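Local coordinates for clavulanic acid biosynthesis oligopeptide binding protein 2 (Streptomyces clavuligerus, PDB 2WOL) that probably binds oligopeptides as an extracellular solute-binding protein, and belongs to the biosynthetic pathway of the beta-lactamase inhibitor clavulanic acid, at residues 264-278 and 529-541. Residues are numbered along the deposited sequence; the frame is centred on the assembly and turned at random. Where two conformers were deposited one is given.
Sequences LIAGEFDINLEGRGL and DKTLHFRNPWVTN
Asn536 ND2 and Gly267 N grip one acceptor, Leu264 O, from opposite faces of its carbonyl plane, and so tie residues 529-541 to a Schellman motif that ends helix 257-265. In this solute-binding protein of family 5 the end of strand 523-534, a strand of the large mixed sheet, and the type I beta turn from Asn536 to Val539 pack against that helix end and the loops on either side of strand 271-272. The ND2 bond is nearly straight (173°) and lies in the Asn536 amide plane; the same nitrogen also reaches Asp270 O, 3.2 Å from Asn536 ND2 and above that carbonyl's plane. Water 1 donates to Asn536 OD1 and to Ile265 O, bridging them and engaging the other end of the amide. Trp538 NE1 donates to Asp270 OD1 over 2.8 Å, within the indole plane but from above the carboxylate, the two planes standing 79° apart. Asp270 OD2 accepts from the backbone of Arg36, which fixes the carboxylate at both oxygens, while the indole edge meets Gly267 CA, 3.7 Å from Trp538 CH2.

Ile265 CG1 sits 3.8 Å above the centroid of the Phe534 ring in a CH-pi contact; a chi1 of -172°, placing CG opposite the backbone N, carries the ring to it. Leu264 CD2 and Leu278 CD2 both pack on Phe534 CB. Farther along, Leu278 N donates to Leu532 O (2.8 Å). His533 NE2 is hydrogen-bonded to Gly549 O, and the imidazole edge turns His533 CE1 to Gly275 O, 3.3 Å away.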
loop_
_atom_site.group_PDB
_atom_site.type_symbol
_atom_site.label_atom_id
_atom_site.label_comp_id
_atom_site.label_asym_id
_atom_site.label_seq_id
_atom_site.Cartn_x
_atom_site.Cartn_y
_atom_site.Cartn_z
ATOM N N LEU A 264 14.274 20.245 3.640
ATOM C CA LEU A 264 12.906 20.441 3.166
ATOM C C LEU A 264 12.267 21.665 3.833
ATOM O O LEU A 264 11.731 22.550 3.152
ATOM C CB LEU A 264 12.063 19.189 3.447
ATOM C CG LEU A 264 10.559 19.242 3.164
ATOM C CD1 LEU A 264 10.298 19.327 1.673
ATOM C CD2 LEU A 264 9.891 18.017 3.752
ATOM N N ILE A 265 12.325 21.710 5.162
ATOM C CA ILE A 265 11.735 22.822 5.916
ATOM C C ILE A 265 12.427 24.153 5.587
ATOM O O ILE A 265 11.775 25.200 5.541
ATOM C CB ILE A 265 11.687 22.510 7.443
ATOM C CG1 ILE A 265 10.714 21.349 7.706
ATOM C CG2 ILE A 265 11.300 23.748 8.266
ATOM C CD1 ILE A 265 10.764 20.770 9.115
ATOM N N ALA A 266 13.729 24.093 5.307
ATOM C CA ALA A 266 14.507 25.266 4.877
ATOM C C ALA A 266 14.170 25.740 3.457
ATOM O O ALA A 266 14.564 26.837 3.059
ATOM C CB ALA A 266 16.003 24.989 4.997
ATOM N N GLY A 267 13.471 24.908 2.690
ATOM C CA GLY A 267 13.051 25.266 1.335
ATOM C C GLY A 267 13.996 24.862 0.216
ATOM O O GLY A 267 13.787 25.240 -0.937
ATOM N N GLU A 268 15.029 24.082 0.544
ATOM C CA GLU A 268 15.988 23.606 -0.462
ATOM C C GLU A 268 15.371 22.538 -1.363
ATOM O O GLU A 268 15.801 22.341 -2.505
ATOM C CB GLU A 268 17.256 23.082 0.212
ATOM C CG GLU A 268 18.076 24.167 0.916
ATOM C CD GLU A 268 19.077 23.610 1.917
ATOM O OE1 GLU A 268 19.718 22.578 1.630
ATOM O OE2 GLU A 268 19.230 24.216 2.995
ATOM N N PHE A 269 14.368 21.852 -0.832
ATOM C CA PHE A 269 13.551 20.926 -1.606
ATOM C C PHE A 269 12.099 21.311 -1.415
ATOM O O PHE A 269 11.735 21.871 -0.384
ATOM C CB PHE A 269 13.800 19.482 -1.168
ATOM C CG PHE A 269 15.240 19.086 -1.234
ATOM C CD1 PHE A 269 16.007 19.011 -0.079
ATOM C CD2 PHE A 269 15.848 18.828 -2.463
ATOM C CE1 PHE A 269 17.350 18.665 -0.143
ATOM C CE2 PHE A 269 17.187 18.479 -2.534
ATOM C CZ PHE A 269 17.942 18.398 -1.372
ATOM N N ASP A 270 11.275 21.014 -2.411
ATOM C CA ASP A 270 9.878 21.413 -2.375
ATOM C C ASP A 270 9.031 20.453 -1.555
ATOM O O ASP A 270 8.248 20.878 -0.704
ATOM C CB ASP A 270 9.326 21.526 -3.797
ATOM C CG ASP A 270 10.055 22.571 -4.623
ATOM O OD1 ASP A 270 10.504 23.590 -4.049
ATOM O OD2 ASP A 270 10.170 22.381 -5.850
ATOM N N ILE A 271 9.204 19.159 -1.827
ATOM C CA ILE A 271 8.382 18.088 -1.273
ATOM C C ILE A 271 9.221 16.826 -1.089
ATOM O O ILE A 271 10.089 16.528 -1.910
ATOM C CB ILE A 271 7.179 17.764 -2.217
ATOM C CG1 ILE A 271 6.240 18.973 -2.370
ATOM C CG2 ILE A 271 6.410 16.510 -1.756
ATOM C CD1 ILE A 271 5.420 19.325 -1.127
ATOM N N ASN A 272 8.956 16.099 -0.004
ATOM C CA ASN A 272 9.522 14.769 0.204
ATOM C C ASN A 272 8.702 13.743 -0.584
ATOM O O ASN A 272 7.566 13.433 -0.219
ATOM C CB ASN A 272 9.530 14.445 1.702
ATOM C CG ASN A 272 9.987 13.029 2.004
ATOM O OD1 ASN A 272 10.179 12.213 1.105
ATOM N ND2 ASN A 272 10.161 12.734 3.285
ATOM N N LEU A 273 9.285 13.220 -1.662
ATOM C CA LEU A 273 8.616 12.231 -2.511
ATOM C C LEU A 273 8.419 10.894 -1.806
ATOM O O LEU A 273 7.365 10.270 -1.926
ATOM C CB LEU A 273 9.399 12.014 -3.813
ATOM C CG LEU A 273 8.994 10.813 -4.680
ATOM C CD1 LEU A 273 7.571 10.948 -5.206
ATOM C CD2 LEU A 273 9.978 10.613 -5.823
ATOM N N GLU A 274 9.444 10.460 -1.078
ATOM C CA GLU A 274 9.406 9.168 -0.396
ATOM C C GLU A 274 8.221 9.101 0.565
ATOM O O GLU A 274 7.570 8.061 0.700
ATOM C CB GLU A 274 10.718 8.920 0.341
ATOM C CG GLU A 274 10.867 7.503 0.840
ATOM C CD GLU A 274 12.078 7.320 1.716
ATOM O OE1 GLU A 274 12.648 8.332 2.186
ATOM O OE2 GLU A 274 12.448 6.152 1.936
ATOM N N GLY A 275 7.955 10.223 1.232
ATOM C CA GLY A 275 6.731 10.405 1.996
ATOM C C GLY A 275 6.586 9.608 3.275
ATOM O O GLY A 275 5.466 9.300 3.680
ATOM N N ARG A 276 7.701 9.278 3.924
ATOM C CA ARG A 276 7.634 8.562 5.202
ATOM C C ARG A 276 7.277 9.490 6.367
ATOM O O ARG A 276 7.212 9.054 7.516
ATOM C CB ARG A 276 8.949 7.844 5.505
ATOM C CG ARG A 276 9.275 6.650 4.627
ATOM C CD ARG A 276 10.355 5.834 5.323
ATOM N NE ARG A 276 11.403 5.361 4.424
ATOM C CZ ARG A 276 12.689 5.253 4.761
ATOM N NH1 ARG A 276 13.099 5.608 5.975
ATOM N NH2 ARG A 276 13.571 4.806 3.874
ATOM N N GLY A 277 7.052 10.765 6.059
ATOM C CA GLY A 277 6.665 11.750 7.062
ATOM C C GLY A 277 7.858 12.419 7.706
ATOM O O GLY A 277 9.006 12.041 7.459
ATOM N N LEU A 278 7.580 13.428 8.524
ATOM C CA LEU A 278 8.611 14.057 9.339
ATOM C C LEU A 278 9.090 13.090 10.415
ATOM O O LEU A 278 8.290 12.364 11.014
ATOM C CB LEU A 278 8.081 15.340 9.988
ATOM C CG LEU A 278 7.658 16.492 9.068
ATOM C CD1 LEU A 278 7.039 17.621 9.884
ATOM C CD2 LEU A 278 8.824 17.012 8.243
ATOM N N ASP A 529 -2.160 3.792 11.315
ATOM C CA ASP A 529 -1.030 4.713 11.281
ATOM C C ASP A 529 -1.406 6.083 10.719
ATOM O O ASP A 529 -2.293 6.210 9.868
ATOM C CB ASP A 529 0.170 4.102 10.549
ATOM C CG ASP A 529 0.915 3.082 11.403
ATOM O OD1 ASP A 529 1.175 3.366 12.596
ATOM O OD2 ASP A 529 1.244 1.997 10.883
ATOM N N LYS A 530 -0.740 7.104 11.249
ATOM C CA LYS A 530 -0.832 8.461 10.735
ATOM C C LYS A 530 0.577 8.968 10.482
ATOM O O LYS A 530 1.553 8.386 10.958
ATOM C CB LYS A 530 -1.574 9.367 11.718
ATOM C CG LYS A 530 -3.071 9.080 11.784
ATOM C CD LYS A 530 -3.793 9.912 12.833
ATOM C CE LYS A 530 -3.900 11.378 12.429
ATOM N NZ LYS A 530 -4.742 12.143 13.388
ATOM N N THR A 531 0.685 10.045 9.718
ATOM C CA THR A 531 1.989 10.575 9.364
ATOM C C THR A 531 1.916 12.094 9.286
ATOM O O THR A 531 0.825 12.655 9.196
ATOM C CB THR A 531 2.484 9.981 8.022
ATOM O OG1 THR A 531 3.890 10.209 7.879
ATOM C CG2 THR A 531 1.736 10.584 6.835
ATOM N N LEU A 532 3.071 12.749 9.335
ATOM C CA LEU A 532 3.133 14.199 9.189
ATOM C C LEU A 532 3.868 14.565 7.909
ATOM O O LEU A 532 5.066 14.325 7.799
ATOM C CB LEU A 532 3.833 14.835 10.394
ATOM C CG LEU A 532 3.062 14.853 11.716
ATOM C CD1 LEU A 532 3.980 15.190 12.857
ATOM C CD2 LEU A 532 1.904 15.831 11.673
ATOM N N HIS A 533 3.143 15.127 6.943
ATOM C CA HIS A 533 3.766 15.616 5.714
ATOM C C HIS A 533 3.936 17.124 5.780
ATOM O O HIS A 533 3.037 17.825 6.244
ATOM C CB HIS A 533 2.906 15.300 4.490
ATOM C CG HIS A 533 2.677 13.841 4.244
ATOM N ND1 HIS A 533 3.696 12.910 4.216
ATOM C CD2 HIS A 533 1.539 13.164 3.958
ATOM C CE1 HIS A 533 3.189 11.718 3.948
ATOM N NE2 HIS A 533 1.884 11.845 3.785
ATOM N N PHE A 534 5.075 17.612 5.289
ATOM C CA PHE A 534 5.358 19.049 5.221
ATOM C C PHE A 534 5.305 19.515 3.766
ATOM O O PHE A 534 5.910 18.905 2.889
ATOM C CB PHE A 534 6.736 19.349 5.830
ATOM C CG PHE A 534 7.030 20.819 5.989
ATOM C CD1 PHE A 534 6.667 21.488 7.157
ATOM C CD2 PHE A 534 7.676 21.533 4.979
ATOM C CE1 PHE A 534 6.932 22.848 7.313
ATOM C CE2 PHE A 534 7.948 22.906 5.131
ATOM C CZ PHE A 534 7.572 23.552 6.304
ATOM N N ARG A 535 4.566 20.590 3.514
ATOM C CA ARG A 535 4.441 21.142 2.164
ATOM C C ARG A 535 4.934 22.578 2.139
ATOM O O ARG A 535 4.450 23.426 2.895
ATOM C CB ARG A 535 2.986 21.091 1.670
ATOM C CG ARG A 535 1.963 21.494 2.726
ATOM C CD ARG A 535 0.558 21.729 2.174
ATOM N NE ARG A 535 -0.389 21.503 3.261
ATOM C CZ ARG A 535 -0.715 22.408 4.181
ATOM N NH1 ARG A 535 -0.226 23.645 4.120
ATOM N NH2 ARG A 535 -1.544 22.070 5.160
ATOM N N ASN A 536 5.897 22.863 1.272
ATOM C CA ASN A 536 6.332 24.242 1.108
ATOM C C ASN A 536 5.254 25.081 0.421
ATOM O O ASN A 536 4.541 24.576 -0.448
ATOM C CB ASN A 536 7.680 24.303 0.407
ATOM C CG ASN A 536 8.829 24.129 1.379
ATOM O OD1 ASN A 536 8.950 24.884 2.345
ATOM N ND2 ASN A 536 9.663 23.118 1.152
ATOM N N PRO A 537 5.095 26.351 0.844
ATOM C CA PRO A 537 3.924 27.140 0.421
ATOM C C PRO A 537 3.850 27.532 -1.067
ATOM O O PRO A 537 2.772 27.902 -1.552
ATOM C CB PRO A 537 3.992 28.381 1.324
ATOM C CG PRO A 537 5.435 28.503 1.702
ATOM C CD PRO A 537 5.956 27.094 1.785
ATOM N N TRP A 538 4.976 27.448 -1.775
ATOM C CA TRP A 538 5.026 27.790 -3.204
ATOM C C TRP A 538 4.688 26.624 -4.129
ATOM O O TRP A 538 4.686 26.777 -5.350
ATOM C CB TRP A 538 6.392 28.357 -3.583
ATOM C CG TRP A 538 7.526 27.457 -3.223
ATOM C CD1 TRP A 538 8.023 26.416 -3.958
ATOM C CD2 TRP A 538 8.309 27.518 -2.028
ATOM N NE1 TRP A 538 9.074 25.827 -3.289
ATOM C CE2 TRP A 538 9.268 26.485 -2.103
ATOM C CE3 TRP A 538 8.294 28.352 -0.902
ATOM C CZ2 TRP A 538 10.205 26.262 -1.091
ATOM C CZ3 TRP A 538 9.229 28.132 0.099
ATOM C CH2 TRP A 538 10.168 27.092 -0.001
ATOM N N VAL A 539 4.422 25.457 -3.552
ATOM C CA VAL A 539 3.972 24.314 -4.337
ATOM C C VAL A 539 2.464 24.418 -4.515
ATOM O O VAL A 539 1.727 24.641 -3.551
ATOM C CB VAL A 539 4.364 22.969 -3.683
ATOM C CG1 VAL A 539 4.046 21.807 -4.612
ATOM C CG2 VAL A 539 5.858 22.964 -3.334
ATOM N N THR A 540 2.012 24.277 -5.755
ATOM C CA THR A 540 0.598 24.414 -6.070
ATOM C C THR A 540 -0.080 23.049 -6.178
ATOM O O THR A 540 0.564 22.054 -6.520
ATOM C CB THR A 540 0.382 25.203 -7.378
ATOM O OG1 THR A 540 0.993 24.507 -8.466
ATOM C CG2 THR A 540 0.989 26.600 -7.274
ATOM N N ASN A 541 -1.378 23.008 -5.880
ATOM C CA ASN A 541 -2.194 21.798 -5.995
ATOM C C ASN A 541 -1.703 20.643 -5.133
ATOM O O ASN A 541 -1.607 19.500 -5.597
ATOM C CB ASN A 541 -2.325 21.350 -7.453
ATOM C CG ASN A 541 -2.695 22.488 -8.375
ATOM O OD1 ASN A 541 -3.789 23.040 -8.293
ATOM N ND2 ASN A 541 -1.773 22.859 -9.251
HETATM O O HOH W 1 10.857 26.538 3.313
HETATM O O HOH W 2 6.939 16.610 2.020
HETATM O O HOH W 3 4.012 8.213 5.603
HETATM O O HOH W 4 6.343 13.028 4.056
HETATM O O HOH W 5 5.591 11.714 10.565
#